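Local coordinates for protein GH59 galactosidase (Clostridium cellulolyticum, PDB 2V4V) that binds plant cell-wall sugars such as xylose through this family 6 carbohydrate-binding module of a larger, probably polysaccharide-degrading, glycoside hydrolase, at residues A[19-24]-A[30-35]; A[68-71]-A[77-80]. One frame throughout, in Å; residues are numbered along the deposited sequence.

Contact 1: residues A[19-24]-A[30-35]; sequences QTETCS and VGFVEN. With XYP (beta-D-xylopyranose), chain B.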
ATOM      1  N   GLN A  19     -10.866  -3.949  -5.880  1.00  8.83           N
ATOM      2  CA  GLN A  19     -11.157  -3.736  -7.302  1.00  8.55           C
ATOM      3  C   GLN A  19     -10.449  -2.481  -7.757  1.00  7.61           C
ATOM      4  O   GLN A  19     -10.360  -1.532  -6.958  1.00  8.06           O
ATOM      5  CB  GLN A  19     -12.650  -3.571  -7.550  1.00  9.20           C
ATOM      6  CG  GLN A  19     -13.478  -4.662  -6.936  1.00 12.79           C
ATOM      7  CD  GLN A  19     -14.961  -4.346  -6.981  1.00 16.15           C
ATOM      8  OE1 GLN A  19     -15.451  -3.767  -7.990  1.00 14.85           O
ATOM      9  NE2 GLN A  19     -15.692  -4.708  -5.898  1.00 12.52           N
ATOM     10  N   THR A  20      -9.911  -2.510  -8.985  1.00  8.26           N
ATOM     11  CA  THR A  20      -9.290  -1.323  -9.547  1.00  7.03           C
ATOM     12  C   THR A  20     -10.357  -0.455 -10.209  1.00  8.51           C
ATOM     13  O   THR A  20     -11.361  -0.961 -10.753  1.00  8.50           O
ATOM     14  CB  THR A  20      -8.248  -1.689 -10.630  1.00  7.41           C
ATOM     15  OG1 THR A  20      -8.827  -2.612 -11.561  1.00  9.18           O
ATOM     16  CG2 THR A  20      -7.035  -2.336  -9.924  1.00  6.27           C
ATOM     17  N   GLU A  21     -10.101   0.853 -10.199  1.00  8.08           N
ATOM     18  CA  GLU A  21     -11.044   1.845 -10.730  1.00  8.94           C
ATOM     19  C   GLU A  21     -10.304   3.069 -11.228  1.00  7.97           C
ATOM     20  O   GLU A  21      -9.092   3.245 -10.948  1.00  7.95           O
ATOM     21  CB  GLU A  21     -12.086   2.239  -9.698  1.00  8.17           C
ATOM     22  CG  GLU A  21     -11.415   2.820  -8.449  1.00 10.10           C
ATOM     23  CD  GLU A  21     -12.390   3.299  -7.380  1.00 12.31           C
ATOM     24  OE1 GLU A  21     -13.640   3.342  -7.611  1.00 12.41           O
ATOM     25  OE2 GLU A  21     -11.860   3.672  -6.309  1.00  9.59           O
ATOM     26  N   THR A  22     -11.037   3.962 -11.914  1.00  7.26           N
ATOM     27  CA  THR A  22     -10.441   5.175 -12.494  1.00  6.86           C
ATOM     28  C   THR A  22     -10.044   6.099 -11.359  1.00  7.99           C
ATOM     29  O   THR A  22     -10.852   6.373 -10.478  1.00  8.22           O
ATOM     30  CB  THR A  22     -11.476   5.922 -13.346  1.00  8.38           C
ATOM     31  OG1 THR A  22     -12.036   5.018 -14.310  1.00  7.21           O
ATOM     32  CG2 THR A  22     -10.838   7.106 -14.082  1.00  9.04           C
ATOM     33  N   CYS A  23      -8.799   6.566 -11.421  1.00  8.82           N
ATOM     34  CA  CYS A  23      -8.254   7.464 -10.407  1.00  7.48           C
ATOM     35  C   CYS A  23      -8.320   8.908 -10.909  1.00  8.73           C
ATOM     36  O   CYS A  23      -7.907   9.173 -12.040  1.00  8.10           O
ATOM     37  CB  CYS A  23      -6.812   7.088 -10.121  1.00  9.52           C
ATOM     38  SG  CYS A  23      -5.929   8.175  -8.949  1.00 10.01           S
ATOM     39  N   SER A  24      -8.867   9.831 -10.093  1.00  9.88           N
ATOM     40  CA  SER A  24      -8.992  11.241 -10.496  1.00 11.44           C
ATOM     41  C   SER A  24      -7.662  11.888 -10.869  1.00 11.80           C
ATOM     42  O   SER A  24      -7.650  12.842 -11.667  1.00 12.82           O
ATOM     43  CB  SER A  24      -9.572  12.060  -9.338  1.00 11.64           C
ATOM     44  OG  SER A  24      -8.564  12.153  -8.295  1.00 14.68           O
ATOM     45  N   VAL A  30      -6.458   1.302  -6.483  1.00  8.01           N
ATOM     46  CA  VAL A  30      -7.029   0.144  -5.844  1.00  6.90           C
ATOM     47  C   VAL A  30      -8.021   0.694  -4.840  1.00  6.29           C
ATOM     48  O   VAL A  30      -7.657   1.455  -3.911  1.00  6.46           O
ATOM     49  CB  VAL A  30      -5.939  -0.684  -5.142  1.00  6.54           C
ATOM     50  CG1 VAL A  30      -6.522  -1.586  -4.122  1.00  7.51           C
ATOM     51  CG2 VAL A  30      -5.172  -1.483  -6.198  1.00  8.19           C
ATOM     52  N   GLY A  31      -9.287   0.331  -5.064  1.00  7.57           N
ATOM     53  CA  GLY A  31     -10.360   0.743  -4.156  1.00  7.66           C
ATOM     54  C   GLY A  31     -11.167  -0.451  -3.637  1.00  6.99           C
ATOM     55  O   GLY A  31     -10.774  -1.603  -3.779  1.00  8.19           O
ATOM     56  N   PHE A  32     -12.319  -0.126  -3.052  1.00  6.98           N
ATOM     57  CA  PHE A  32     -13.174  -1.122  -2.400  1.00  6.96           C
ATOM     58  C   PHE A  32     -12.382  -1.921  -1.368  1.00  7.21           C
ATOM     59  O   PHE A  32     -12.454  -3.150  -1.322  1.00  8.55           O
ATOM     60  CB  PHE A  32     -13.828  -2.010  -3.453  1.00  7.72           C
ATOM     61  CG  PHE A  32     -14.519  -1.191  -4.545  1.00  8.08           C
ATOM     62  CD1 PHE A  32     -15.918  -0.916  -4.488  1.00 14.71           C
ATOM     63  CD2 PHE A  32     -13.800  -0.659  -5.595  1.00  8.12           C
ATOM     64  CE1 PHE A  32     -16.533  -0.150  -5.444  1.00 11.44           C
ATOM     65  CE2 PHE A  32     -14.446   0.098  -6.558  1.00  7.75           C
ATOM     66  CZ  PHE A  32     -15.814   0.338  -6.479  1.00  9.80           C
ATOM     67  N   VAL A  33     -11.630  -1.173  -0.522  1.00  6.42           N
ATOM     68  CA  VAL A  33     -10.733  -1.777   0.476  1.00  6.91           C
ATOM     69  C   VAL A  33     -11.461  -1.867   1.802  1.00  8.16           C
ATOM     70  O   VAL A  33     -11.882  -0.840   2.372  1.00  7.00           O
ATOM     71  CB  VAL A  33      -9.508  -0.884   0.638  1.00  6.99           C
ATOM     72  CG1 VAL A  33      -8.649  -1.387   1.784  1.00  7.15           C
ATOM     73  CG2 VAL A  33      -8.717  -0.814  -0.693  1.00  8.46           C
ATOM     74  N   GLU A  34     -11.562  -3.109   2.288  1.00  8.21           N
ATOM     75  CA  GLU A  34     -12.111  -3.363   3.608  1.00  8.30           C
ATOM     76  C   GLU A  34     -11.084  -4.117   4.456  1.00  7.35           C
ATOM     77  O   GLU A  34     -10.096  -4.691   3.929  1.00  7.84           O
ATOM     78  CB  GLU A  34     -13.411  -4.182   3.537  1.00  9.21           C
ATOM     79  CG  GLU A  34     -14.516  -3.409   2.849  1.00  8.44           C
ATOM     80  CD  GLU A  34     -15.821  -4.176   2.858  1.00 11.48           C
ATOM     81  OE1 GLU A  34     -16.488  -4.217   3.940  1.00 15.02           O
ATOM     82  OE2 GLU A  34     -16.194  -4.720   1.796  1.00  9.70           O
ATOM     83  N   ASN A  35     -11.311  -4.060   5.771  1.00  8.32           N
ATOM     84  CA  ASN A  35     -10.357  -4.714   6.679  1.00  8.53           C
ATOM     85  C   ASN A  35     -10.066  -6.163   6.249  1.00  8.76           C
ATOM     86  O   ASN A  35     -11.007  -6.922   6.007  1.00  9.11           O
ATOM     87  CB  ASN A  35     -10.941  -4.736   8.079  1.00  9.08           C
ATOM     88  CG  ASN A  35     -10.001  -5.372   9.088  1.00 11.55           C
ATOM     89  OD1 ASN A  35      -8.989  -4.769   9.468  1.00 10.83           O
ATOM     90  ND2 ASN A  35     -10.396  -6.554   9.612  1.00 12.50           N
TER
HETATM   91  O1  XYP B3051     -18.188   3.782  -4.051  1.00 12.18           O
HETATM   92  C1  XYP B3051     -16.914   3.216  -3.787  1.00 12.45           C
HETATM   93  C2  XYP B3051     -15.901   4.148  -4.436  1.00 10.88           C
HETATM   94  C3  XYP B3051     -14.493   3.646  -4.169  1.00  8.82           C
HETATM   95  C4  XYP B3051     -14.307   3.350  -2.683  1.00  8.24           C
HETATM   96  C5  XYP B3051     -15.464   2.492  -2.153  1.00  7.76           C
HETATM   97  O2  XYP B3051     -16.035   4.178  -5.852  1.00 12.61           O
HETATM   98  O3  XYP B3051     -13.531   4.591  -4.609  1.00  8.76           O
HETATM   99  O4  XYP B3051     -13.106   2.653  -2.446  1.00  7.95           O
HETATM  100  O5  XYP B3051     -16.691   3.131  -2.430  1.00  9.97           O
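Gln-19 and Phe-32 form the stacked part of this contact. The amide of Gln-19 lies almost parallel to the Phe-32 ring, 7° apart, and its OE1 stands 4.1 Å above the ring plane over the centre; CB adds a contact to CD2 of the ring. Putting CG of Gln-19 anti to its carbonyl carbon (chi1 -51°) and extending the rest of the chain lays the amide along that face. Xylose covers the opposite face, displaced toward the rim, with its C1 3.8 Å from Phe-32 CE1. The ring is thus a slab between amide and sugar.

Between the two segments, one antiparallel pair carries the backbone bonds: Gln-19 N reaches Gly-31 O at 3.2 Å, and Gly-31 N reaches Gln-19 O at 2.9 Å.

Polar grip on the sugar comes from both segments. The carboxylate of Glu-21 spans two hydroxyls, OE1 accepting from xylose O2 at 3.1 Å and OE2 lying 2.6 Å from xylose O3. From the other segment, Phe-32 N donates to xylose O4 at 3.0 Å. Asp-29 lies close to OE2 and might raise its proton affinity.

Glu-21, Gly-31 and Phe-32, with Trp-89, Tyr-118 and Asn-121, make up the xylose pocket, an example of the aromatic-lined loop cleft of family 6 carbohydrate-binding modules.

Contact 2: residues A[68-71]-A[77-80]; sequences IRLD and LIGT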
ATOM      1  N   ILE A  68       2.730  -3.592   6.043  1.00  7.66           N
ATOM      2  CA  ILE A  68       3.627  -3.990   4.972  1.00  7.48           C
ATOM      3  C   ILE A  68       4.298  -5.292   5.430  1.00  8.04           C
ATOM      4  O   ILE A  68       5.131  -5.252   6.342  1.00  8.56           O
ATOM      5  CB  ILE A  68       4.737  -2.947   4.750  1.00  8.59           C
ATOM      6  CG1 ILE A  68       4.135  -1.575   4.425  1.00  9.09           C
ATOM      7  CG2 ILE A  68       5.659  -3.352   3.602  1.00  9.38           C
ATOM      8  CD1 ILE A  68       5.051  -0.413   4.800  1.00 10.21           C
ATOM      9  N   ARG A  69       3.939  -6.413   4.767  1.00  8.81           N
ATOM     10  CA  ARG A  69       4.378  -7.720   5.210  1.00  8.64           C
ATOM     11  C   ARG A  69       5.157  -8.416   4.081  1.00  8.43           C
ATOM     12  O   ARG A  69       4.916  -8.166   2.903  1.00  9.68           O
ATOM     13  CB  ARG A  69       3.168  -8.577   5.601  1.00  9.37           C
ATOM     14  CG  ARG A  69       2.551  -8.094   6.940  1.00  9.60           C
ATOM     15  CD  ARG A  69       1.311  -8.892   7.345  1.00 11.38           C
ATOM     16  NE  ARG A  69       0.734  -8.343   8.562  1.00 10.31           N
ATOM     17  CZ  ARG A  69       1.188  -8.584   9.798  1.00  9.06           C
ATOM     18  NH1 ARG A  69       2.246  -9.398  10.016  1.00  8.74           N
ATOM     19  NH2 ARG A  69       0.565  -8.012  10.850  1.00 11.74           N
ATOM     20  N   LEU A  70       6.148  -9.241   4.458  1.00  6.87           N
ATOM     21  CA  LEU A  70       6.967  -9.873   3.439  1.00  7.42           C
ATOM     22  C   LEU A  70       6.602 -11.329   3.256  1.00  7.92           C
ATOM     23  O   LEU A  70       6.505 -12.102   4.208  1.00  8.19           O
ATOM     24  CB  LEU A  70       8.449  -9.769   3.821  1.00  6.21           C
ATOM     25  CG  LEU A  70       9.020  -8.360   3.905  1.00  9.06           C
ATOM     26  CD1 LEU A  70      10.522  -8.403   4.316  1.00 11.70           C
ATOM     27  CD2 LEU A  70       8.804  -7.568   2.621  1.00 11.69           C
ATOM     28  N   ASP A  71       6.453 -11.685   1.988  1.00  7.66           N
ATOM     29  CA  ASP A  71       6.383 -13.059   1.517  1.00  9.23           C
ATOM     30  C   ASP A  71       5.102 -13.865   1.786  1.00  9.58           C
ATOM     31  O   ASP A  71       4.893 -14.860   1.200  1.00 10.75           O
ATOM     32  CB  ASP A  71       7.682 -13.805   1.847  1.00  9.09           C
ATOM     33  CG  ASP A  71       8.917 -13.129   1.210  1.00 10.62           C
ATOM     34  OD1 ASP A  71       8.848 -12.790   0.045  1.00 10.86           O
ATOM     35  OD2 ASP A  71       9.884 -13.026   1.939  1.00 12.71           O
ATOM     36  N   LEU A  77       6.203  -8.516   9.528  1.00  7.97           N
ATOM     37  CA  LEU A  77       5.834  -7.107   9.376  1.00  8.73           C
ATOM     38  C   LEU A  77       7.077  -6.230   9.318  1.00  9.68           C
ATOM     39  O   LEU A  77       7.965  -6.366  10.169  1.00 10.31           O
ATOM     40  CB  LEU A  77       4.958  -6.687  10.582  1.00  8.65           C
ATOM     41  CG  LEU A  77       4.311  -5.287  10.582  1.00  9.76           C
ATOM     42  CD1 LEU A  77       3.256  -5.097   9.468  1.00 10.11           C
ATOM     43  CD2 LEU A  77       3.685  -5.043  11.913  1.00 10.89           C
ATOM     44  N   ILE A  78       7.136  -5.316   8.338  1.00  8.39           N
ATOM     45  CA  ILE A  78       8.271  -4.398   8.287  1.00  9.00           C
ATOM     46  C   ILE A  78       7.864  -2.928   8.439  1.00  8.94           C
ATOM     47  O   ILE A  78       8.726  -2.065   8.585  1.00  9.52           O
ATOM     48  CB  ILE A  78       9.152  -4.598   7.037  1.00  8.53           C
ATOM     49  CG1 ILE A  78       8.351  -4.233   5.773  1.00  9.12           C
ATOM     50  CG2 ILE A  78       9.650  -6.008   7.014  1.00 10.57           C
ATOM     51  CD1 ILE A  78       9.164  -4.193   4.479  1.00  8.57           C
ATOM     52  N   GLY A  79       6.549  -2.658   8.465  1.00  7.95           N
ATOM     53  CA  GLY A  79       6.087  -1.320   8.775  1.00  8.52           C
ATOM     54  C   GLY A  79       4.587  -1.264   8.753  1.00  7.71           C
ATOM     55  O   GLY A  79       3.962  -2.158   8.176  1.00  9.86           O
ATOM     56  N   THR A  80       4.009  -0.216   9.351  1.00  7.85           N
ATOM     57  CA  THR A  80       2.558  -0.045   9.350  1.00  8.04           C
ATOM     58  C   THR A  80       2.328   1.414   9.021  1.00  7.75           C
ATOM     59  O   THR A  80       2.729   2.307   9.798  1.00  9.54           O
ATOM     60  CB  THR A  80       1.958  -0.379  10.753  1.00  8.83           C
ATOM     61  OG1 THR A  80       2.288  -1.741  11.082  1.00 11.26           O
ATOM     62  CG2 THR A  80       0.432  -0.261  10.713  1.00 10.46           C
TER
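The guanidinium of Arg-69 rests with one face on the side chain of Leu-77, whose CD1 stands 4.0 Å above the plane over its centre while CB approaches NH1 at 3.9 Å. The nitrogens of the group serve other partners: NH2 forms a salt bridge with Glu-67, and NH1 bonds to the carbonyl oxygen of Gly-75. These ties limit the rotation of the planar group and keep it over the leucine. An extended chain from CG to NE carries the charge away from the Arg-69 backbone and across to the neighbouring strand.

Beneath this pair, the axes of strands 68-70 and 77-80 run antiparallel, at 170°, but their pairing is irregular. Ile-68 uses both its polar atoms on successive residues opposite: Ile-78 N donates to Ile-68 O at 2.8 Å, nearly straight, and Ile-68 N donates to Gly-79 O at 2.9 Å. One extra residue on the second strand therefore faces Ile-68, as in a classic beta bulge.

On the side away from Arg-69, the end of the Ile-78 side chain meets both sequence neighbours of that arginine, crossing each at about a right angle. Its CG1 packs on Ile-68 CG2 at 3.6 Å, and its CG2 on Leu-70 CD1 at 3.7 Å. Because CG1 sits between the backbone N and the carbonyl carbon (chi1 66°), it also comes close to Ile-68 O, and its CD1 continues toward Leu-70 CD2. Leu-110 and Val-102 extend this apolar patch.

The two sides of the hairpin thus differ in chemistry: a tethered arginine lies over a hydrocarbon surface on one, and branched aliphatic groups interlock on the other, so charge is kept apart from the buried layer.

Overall arrangement
Contacts 1 and 2 each join the strands of a beta hairpin, yet they lie on opposite sides of the chain's centre, about 21 Å apart between their own centres, and do not touch. Both are only partly buried. The 19-24/30-35 hairpin is a small separate two-stranded sheet facing the ligand, where Gln-19, Glu-21 and Phe-32 serve stacking and hydroxyl recognition while Thr-20 and Val-30 pair on the opposite face. The 68-71/77-80 hairpin instead ends the five-stranded sheet at strand 77-83; its inward residues are aliphatic and Arg-69 is kept on the outer side. One module thus uses the same hairpin plan for recognition in one place and for sheet packing in another.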